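Local coordinates for hypothetical protein PAE2307 (Pyrobaculum aerophilum, PDB 1WVQ) that probably acts as an adenosine-specific kinase and carries a stably phosphorylated histidine, at residues 33-38 and 87-92; 59-64 and 77-82; 123-128 and 133-138. All blocks are in the same frame, centred on the assembly; numbering follows the deposited sequence.

Contact 1 (33-38 and 87-92); sequences EDLYEA and FVIYIR
Leu35 alone bridges from helix 31-40 to strand 87-92, reaching Phe87 with one methyl and Ile89 with the other. Two residues earlier, Glu33 faces out of the subunit and forms a salt bridge with Arg160 of a neighbouring subunit, while Asp34 pairs with Lys30. Leu35 then turns inward: with chi1 at -74° its CG is swung back beside the backbone N, and the nearly extended chi2 carries CD1 on toward the ring. Leu35 CD1 sits over one face of the Phe87 ring, 3.9 Å from the ring centroid and 23° off the normal, a CH-pi contact displaced toward Phe87 CG and CD1. The two side chains cross at roughly a right angle. Leu35 CD2 touches more lightly, 4.4 Å from Ile89 CD1. Ile50 and Ile103 also close around Leu35, so the leucine is packed by hydrocarbon. Further on, Tyr36 and Glu37 again face neighbouring subunits. Strand 87-92 starts two residues after the phosphorylated His85 and runs through the middle of a five-stranded sheet. Phe87 and Ile89 face helix 31-40 while Val88 meets helix 68-81, a layered alpha+beta arrangement: the antiparallel sheet has helices 31-40 and 96-104 on one face and helix 68-81 on the other.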
# COMPACT_ATOMS: atom_id res chain seq x y z
N GLU A 33 2.69 5.54 -19.67
CA GLU A 33 2.02 4.26 -19.83
C GLU A 33 1.48 3.74 -18.50
O GLU A 33 0.37 3.20 -18.44
CB GLU A 33 2.97 3.23 -20.45
CG GLU A 33 3.36 3.59 -21.88
CD GLU A 33 3.83 2.40 -22.70
OE1 GLU A 33 3.51 1.25 -22.35
OE2 GLU A 33 4.50 2.63 -23.73
N ASP A 34 2.24 3.91 -17.43
CA ASP A 34 1.78 3.43 -16.13
C ASP A 34 0.54 4.18 -15.66
O ASP A 34 -0.36 3.59 -15.05
CB ASP A 34 2.90 3.52 -15.09
CG ASP A 34 4.00 2.49 -15.33
OD1 ASP A 34 3.80 1.54 -16.13
OD2 ASP A 34 5.08 2.63 -14.71
N LEU A 35 0.47 5.48 -15.93
CA LEU A 35 -0.70 6.26 -15.54
C LEU A 35 -1.90 5.85 -16.40
O LEU A 35 -3.02 5.77 -15.91
CB LEU A 35 -0.42 7.76 -15.66
CG LEU A 35 0.49 8.35 -14.57
CD1 LEU A 35 0.71 9.83 -14.84
CD2 LEU A 35 -0.14 8.15 -13.20
N TYR A 36 -1.66 5.60 -17.68
CA TYR A 36 -2.74 5.17 -18.56
C TYR A 36 -3.35 3.89 -17.99
O TYR A 36 -4.57 3.75 -17.89
CB TYR A 36 -2.20 4.90 -19.98
CG TYR A 36 -3.15 4.12 -20.86
CD1 TYR A 36 -3.18 2.73 -20.83
CD2 TYR A 36 -4.05 4.77 -21.70
CE1 TYR A 36 -4.09 2.00 -21.60
CE2 TYR A 36 -4.97 4.06 -22.47
CZ TYR A 36 -4.98 2.68 -22.42
OH TYR A 36 -5.91 1.99 -23.16
N GLU A 37 -2.49 2.96 -17.59
CA GLU A 37 -2.94 1.68 -17.05
C GLU A 37 -3.68 1.83 -15.73
O GLU A 37 -4.69 1.18 -15.50
CB GLU A 37 -1.75 0.74 -16.90
CG GLU A 37 -1.23 0.25 -18.25
CD GLU A 37 -0.13 -0.78 -18.12
OE1 GLU A 37 -0.22 -1.64 -17.23
OE2 GLU A 37 0.81 -0.75 -18.94
N ALA A 38 -3.17 2.70 -14.86
CA ALA A 38 -3.80 2.92 -13.56
C ALA A 38 -5.23 3.40 -13.75
O ALA A 38 -6.14 3.00 -13.02
CB ALA A 38 -2.99 3.95 -12.77
N PHE A 87 2.83 15.92 -14.52
CA PHE A 87 1.84 15.19 -15.31
C PHE A 87 0.46 15.78 -15.00
O PHE A 87 0.23 16.32 -13.92
CB PHE A 87 1.88 13.67 -15.02
CG PHE A 87 1.45 13.27 -13.63
CD1 PHE A 87 0.10 13.13 -13.29
CD2 PHE A 87 2.41 12.98 -12.66
CE1 PHE A 87 -0.27 12.71 -12.01
CE2 PHE A 87 2.05 12.56 -11.38
CZ PHE A 87 0.70 12.42 -11.06
N VAL A 88 -0.43 15.68 -15.98
CA VAL A 88 -1.79 16.20 -15.85
C VAL A 88 -2.78 15.14 -16.32
O VAL A 88 -2.57 14.51 -17.35
CB VAL A 88 -2.01 17.47 -16.72
CG1 VAL A 88 -3.46 17.93 -16.61
CG2 VAL A 88 -1.07 18.58 -16.26
N ILE A 89 -3.84 14.95 -15.55
CA ILE A 89 -4.87 13.98 -15.88
C ILE A 89 -6.24 14.65 -15.80
O ILE A 89 -6.54 15.33 -14.82
CB ILE A 89 -4.89 12.79 -14.89
CG1 ILE A 89 -3.58 12.01 -14.95
CG2 ILE A 89 -6.07 11.86 -15.20
CD1 ILE A 89 -3.42 11.01 -13.82
N TYR A 90 -7.05 14.47 -16.84
CA TYR A 90 -8.42 14.98 -16.84
C TYR A 90 -9.29 13.74 -16.97
O TYR A 90 -9.05 12.89 -17.84
CB TYR A 90 -8.69 15.93 -18.01
CG TYR A 90 -8.29 17.38 -17.77
CD1 TYR A 90 -7.01 17.83 -18.08
CD2 TYR A 90 -9.21 18.30 -17.27
CE1 TYR A 90 -6.66 19.17 -17.91
CE2 TYR A 90 -8.86 19.64 -17.08
CZ TYR A 90 -7.59 20.07 -17.41
OH TYR A 90 -7.25 21.41 -17.29
N ILE A 91 -10.30 13.63 -16.11
CA ILE A 91 -11.19 12.48 -16.13
C ILE A 91 -12.67 12.81 -16.10
O ILE A 91 -13.10 13.79 -15.48
CB ILE A 91 -10.94 11.52 -14.94
CG1 ILE A 91 -10.90 12.31 -13.63
CG2 ILE A 91 -9.67 10.71 -15.15
CD1 ILE A 91 -10.91 11.43 -12.39
N ARG A 92 -13.44 11.97 -16.78
CA ARG A 92 -14.89 12.04 -16.85
C ARG A 92 -15.37 10.62 -16.57
O ARG A 92 -14.64 9.65 -16.82
CB ARG A 92 -15.38 12.44 -18.25
CG ARG A 92 -15.30 13.91 -18.60
CD ARG A 92 -15.87 14.12 -20.01
NE ARG A 92 -15.71 15.49 -20.51
CZ ARG A 92 -16.45 16.53 -20.13
NH1 ARG A 92 -17.42 16.38 -19.23
NH2 ARG A 92 -16.21 17.72 -20.65

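Contact 2 (59-64 and 77-82); sequences RLVRHE and LCKKIA
A small apolar strand-to-helix contact sets Val61 of strand 60-65 against Cys78 in the last turns of helix 68-81. The helix is the connection of a beta-alpha-beta crossover: it leads from strand 60-65 to strand 87-92, and the two strands run parallel, with strand 47-53 between them. No hydrogen bond joins the two segments. Val61 CG1, placed anti to the backbone N by a chi1 of 175°, lies 3.8 Å from Cys78 CB, so the cysteine meets the valine with its methylene. Ala51 of the intervening strand touches both residues, and Cys78 also leans on Val88. Strand 60-65 is an edge strand of its sheet within the chain, but Leu60 and Val61 pair in parallel with a strand of a neighbouring subunit, which continues the sheet across the interface. Arg62 has two partners, Glu54 of its own chain and Glu147 of that subunit. At the C-terminal end Ala82 is the first residue to leave the helix, with positive phi, while its N still bonds to Cys78 O at 2.8 Å. At the solvent-exposed margin, Lys79 adds its aliphatic stem and then leads its amino group away from the strand, Lys79 CG resting 4.4 Å from Val61 CG2.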
# COMPACT_ATOMS: atom_id res chain seq x y z
N ARG A 59 12.36 15.78 -24.62
CA ARG A 59 11.55 16.73 -23.85
C ARG A 59 10.17 16.96 -24.44
O ARG A 59 9.72 18.10 -24.58
CB ARG A 59 12.29 18.07 -23.75
CG ARG A 59 13.55 18.00 -22.91
CD ARG A 59 14.49 19.16 -23.23
NE ARG A 59 13.91 20.47 -22.98
CZ ARG A 59 14.54 21.61 -23.21
NH1 ARG A 59 15.77 21.59 -23.71
NH2 ARG A 59 13.96 22.78 -22.93
N LEU A 60 9.48 15.87 -24.75
CA LEU A 60 8.16 15.98 -25.33
C LEU A 60 7.05 15.72 -24.34
O LEU A 60 7.21 14.96 -23.37
CB LEU A 60 8.01 15.00 -26.50
CG LEU A 60 8.99 15.18 -27.65
CD1 LEU A 60 8.94 13.96 -28.55
CD2 LEU A 60 8.65 16.45 -28.43
N VAL A 61 5.91 16.37 -24.57
CA VAL A 61 4.75 16.14 -23.73
C VAL A 61 4.21 14.82 -24.25
O VAL A 61 3.69 14.74 -25.37
CB VAL A 61 3.68 17.24 -23.91
CG1 VAL A 61 2.44 16.89 -23.11
CG2 VAL A 61 4.24 18.58 -23.47
N ARG A 62 4.37 13.77 -23.46
CA ARG A 62 3.92 12.43 -23.82
C ARG A 62 2.47 12.30 -23.41
O ARG A 62 2.07 12.80 -22.36
CB ARG A 62 4.79 11.39 -23.11
CG ARG A 62 6.28 11.58 -23.33
CD ARG A 62 6.68 11.27 -24.77
NE ARG A 62 8.11 11.44 -24.98
CZ ARG A 62 8.78 10.95 -26.02
NH1 ARG A 62 8.14 10.26 -26.95
NH2 ARG A 62 10.08 11.16 -26.12
N HIS A 63 1.66 11.61 -24.21
CA HIS A 63 0.25 11.49 -23.87
C HIS A 63 -0.45 10.23 -24.34
O HIS A 63 -0.01 9.55 -25.26
CB HIS A 63 -0.50 12.71 -24.43
CG HIS A 63 -0.38 12.86 -25.91
ND1 HIS A 63 -1.40 12.53 -26.78
CD2 HIS A 63 0.63 13.34 -26.68
CE1 HIS A 63 -1.02 12.80 -28.02
NE2 HIS A 63 0.20 13.30 -27.98
N GLU A 64 -1.56 9.93 -23.66
CA GLU A 64 -2.43 8.79 -23.95
C GLU A 64 -3.83 9.26 -23.58
O GLU A 64 -3.99 10.11 -22.70
CB GLU A 64 -2.07 7.57 -23.09
CG GLU A 64 -0.71 6.95 -23.35
CD GLU A 64 -0.58 6.33 -24.74
OE1 GLU A 64 -1.61 6.03 -25.36
OE2 GLU A 64 0.57 6.12 -25.19
N LEU A 77 -2.50 21.97 -20.74
CA LEU A 77 -2.08 22.39 -19.42
C LEU A 77 -0.59 22.10 -19.21
O LEU A 77 0.11 22.88 -18.56
CB LEU A 77 -2.91 21.70 -18.33
CG LEU A 77 -2.67 22.25 -16.92
CD1 LEU A 77 -2.96 23.75 -16.89
CD2 LEU A 77 -3.54 21.52 -15.91
N CYS A 78 -0.11 20.98 -19.75
CA CYS A 78 1.30 20.64 -19.62
C CYS A 78 2.15 21.69 -20.33
O CYS A 78 3.21 22.08 -19.84
CB CYS A 78 1.59 19.25 -20.22
SG CYS A 78 1.30 17.88 -19.08
N LYS A 79 1.69 22.14 -21.49
CA LYS A 79 2.41 23.15 -22.25
C LYS A 79 2.45 24.49 -21.52
O LYS A 79 3.44 25.21 -21.59
CB LYS A 79 1.77 23.34 -23.63
CG LYS A 79 1.98 22.14 -24.55
CD LYS A 79 1.11 22.22 -25.80
CE LYS A 79 1.51 23.35 -26.73
NZ LYS A 79 0.66 23.37 -27.95
N LYS A 80 1.37 24.82 -20.81
CA LYS A 80 1.32 26.08 -20.08
C LYS A 80 2.17 26.03 -18.80
O LYS A 80 2.89 26.98 -18.50
CB LYS A 80 -0.12 26.43 -19.72
CG LYS A 80 -1.03 26.61 -20.93
CD LYS A 80 -2.37 27.21 -20.53
CE LYS A 80 -3.40 27.02 -21.63
NZ LYS A 80 -2.93 27.51 -22.95
N ILE A 81 2.07 24.94 -18.06
CA ILE A 81 2.85 24.79 -16.83
C ILE A 81 4.32 24.71 -17.25
O ILE A 81 5.18 25.34 -16.63
CB ILE A 81 2.42 23.52 -16.06
CG1 ILE A 81 1.01 23.72 -15.48
CG2 ILE A 81 3.41 23.22 -14.94
CD1 ILE A 81 0.45 22.49 -14.77
N ALA A 82 4.57 23.96 -18.31
CA ALA A 82 5.91 23.79 -18.89
C ALA A 82 7.01 23.52 -17.87
O ALA A 82 8.08 24.13 -17.91
CB ALA A 82 6.27 25.03 -19.71

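Contact 3 (123-128 and 133-138)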
# COMPACT_ATOMS: atom_id res chain seq x y z
N ILE A 123 0.95 27.59 -9.29
CA ILE A 123 2.01 28.57 -9.16
C ILE A 123 3.30 27.93 -9.67
O ILE A 123 3.73 26.90 -9.16
CB ILE A 123 2.22 29.01 -7.70
CG1 ILE A 123 0.91 29.52 -7.11
CG2 ILE A 123 3.29 30.11 -7.63
CD1 ILE A 123 0.98 29.82 -5.63
N VAL A 124 3.90 28.56 -10.67
CA VAL A 124 5.13 28.04 -11.26
C VAL A 124 6.29 29.00 -11.06
O VAL A 124 6.13 30.22 -11.10
CB VAL A 124 4.93 27.78 -12.77
CG1 VAL A 124 6.20 27.25 -13.40
CG2 VAL A 124 3.79 26.80 -12.96
N ALA A 125 7.47 28.43 -10.83
CA ALA A 125 8.67 29.22 -10.67
C ALA A 125 9.62 28.93 -11.82
O ALA A 125 9.86 27.78 -12.17
CB ALA A 125 9.35 28.89 -9.35
N GLU A 126 10.12 30.00 -12.43
CA GLU A 126 11.08 29.86 -13.51
C GLU A 126 12.36 30.46 -12.94
O GLU A 126 12.37 31.61 -12.49
CB GLU A 126 10.64 30.63 -14.76
CG GLU A 126 11.53 30.34 -15.96
CD GLU A 126 10.99 30.89 -17.27
OE1 GLU A 126 9.83 30.59 -17.62
OE2 GLU A 126 11.74 31.63 -17.96
N VAL A 127 13.43 29.67 -12.94
CA VAL A 127 14.70 30.11 -12.37
C VAL A 127 15.79 30.41 -13.40
O VAL A 127 16.70 31.19 -13.13
CB VAL A 127 15.23 29.05 -11.36
CG1 VAL A 127 14.19 28.83 -10.25
CG2 VAL A 127 15.54 27.74 -12.07
N GLU A 128 15.67 29.79 -14.57
CA GLU A 128 16.61 29.96 -15.68
C GLU A 128 15.83 29.69 -16.95
O GLU A 128 14.72 29.17 -16.90
CB GLU A 128 17.76 28.96 -15.56
CG GLU A 128 18.77 29.28 -14.48
CD GLU A 128 19.81 28.18 -14.30
OE1 GLU A 128 20.19 27.54 -15.31
OE2 GLU A 128 20.26 27.98 -13.15
N GLY A 133 9.49 24.89 -12.28
CA GLY A 133 9.03 23.92 -11.31
C GLY A 133 7.76 24.41 -10.63
O GLY A 133 7.50 25.62 -10.58
N VAL A 134 6.97 23.48 -10.11
CA VAL A 134 5.73 23.83 -9.44
C VAL A 134 5.96 24.20 -7.98
O VAL A 134 6.50 23.41 -7.21
CB VAL A 134 4.71 22.67 -9.51
CG1 VAL A 134 3.48 22.99 -8.67
CG2 VAL A 134 4.32 22.41 -10.95
N VAL A 135 5.56 25.41 -7.61
CA VAL A 135 5.70 25.89 -6.24
C VAL A 135 4.52 25.40 -5.41
O VAL A 135 4.68 24.98 -4.26
CB VAL A 135 5.74 27.43 -6.18
CG1 VAL A 135 5.64 27.92 -4.73
CG2 VAL A 135 7.01 27.94 -6.83
N GLY A 136 3.33 25.44 -6.00
CA GLY A 136 2.14 25.00 -5.29
C GLY A 136 0.91 25.24 -6.13
O GLY A 136 1.00 25.52 -7.32
N VAL A 137 -0.25 25.12 -5.50
CA VAL A 137 -1.51 25.33 -6.19
C VAL A 137 -2.47 26.10 -5.30
O VAL A 137 -2.29 26.17 -4.08
CB VAL A 137 -2.21 23.99 -6.54
CG1 VAL A 137 -1.33 23.16 -7.46
CG2 VAL A 137 -2.53 23.22 -5.27
N VAL A 138 -3.46 26.71 -5.93
CA VAL A 138 -4.50 27.44 -5.23
C VAL A 138 -5.77 26.69 -5.62
O VAL A 138 -6.33 26.91 -6.69
CB VAL A 138 -4.58 28.91 -5.70
CG1 VAL A 138 -5.69 29.63 -4.95
CG2 VAL A 138 -3.24 29.60 -5.47
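Val135, Ile123 and Ala125 form an apolar patch on one face of the hairpin made by strands 120-128 and 131-139. Val135 CG2 packs 3.6 Å from Ala125 CB, and Val135 CB lies 3.9 Å from Ile123 CG2, the two branched chains meeting at a slant. That CG2 of Val135 lies over Ala125 follows from chi1 of 170°, which sets this methyl anti to the carbonyl carbon. Val135 also meets Val135 of two neighbouring subunits, so the patch is buried in the assembly. At the Ile123 end, Ile123 CD1 approaches Val138 CG2 at 4.2 Å. Val124 and Val134 point to the other face, where Val134 packs on Phe113. Between the faces, backbone bonds join the strands. Ala125 and Gly133 bond both ways, and the bond from Ala125 N to Gly133 O, 2.8 Å, is almost straight at 175°. Gly133 O also receives a CA-H...O contact from Val124 CA at 3.5 Å. At the Ile123 end, Ile123 O accepts from Val135 N at 2.8 Å, and Ile123 N donates to Gly136 O at 2.9 Å. At the polar edge, Glu126 forms a salt bridge with Arg132. Val135 and Gly136 both face Ile123, a classic beta bulge in the antiparallel hairpin: the extra residue lies in strand 131-139 and shifts the register by one between Ile123 and Val124.

All three contacts are essentially buried, with only Lys79 of contact 2 lying at the surface. Contacts 1 and 2 join helices to the same five-stranded sheet, contact 1 to its middle and contact 2 to its margin, and they meet where Val88 CG2 touches Cys78 SG at 3.7 Å. Contact 3 belongs to the separate three-stranded sheet; it touches contact 2 through Ile81, whose CG2 lies 4.2 Å from Val134 CG2, and stays about 8 Å from contact 1 at the nearest atoms. Chemistry follows place: side-chain hydrocarbon alone joins the helix-to-sheet pairs, whereas the hairpin adds backbone hydrogen bonds to its apolar side-chain packing.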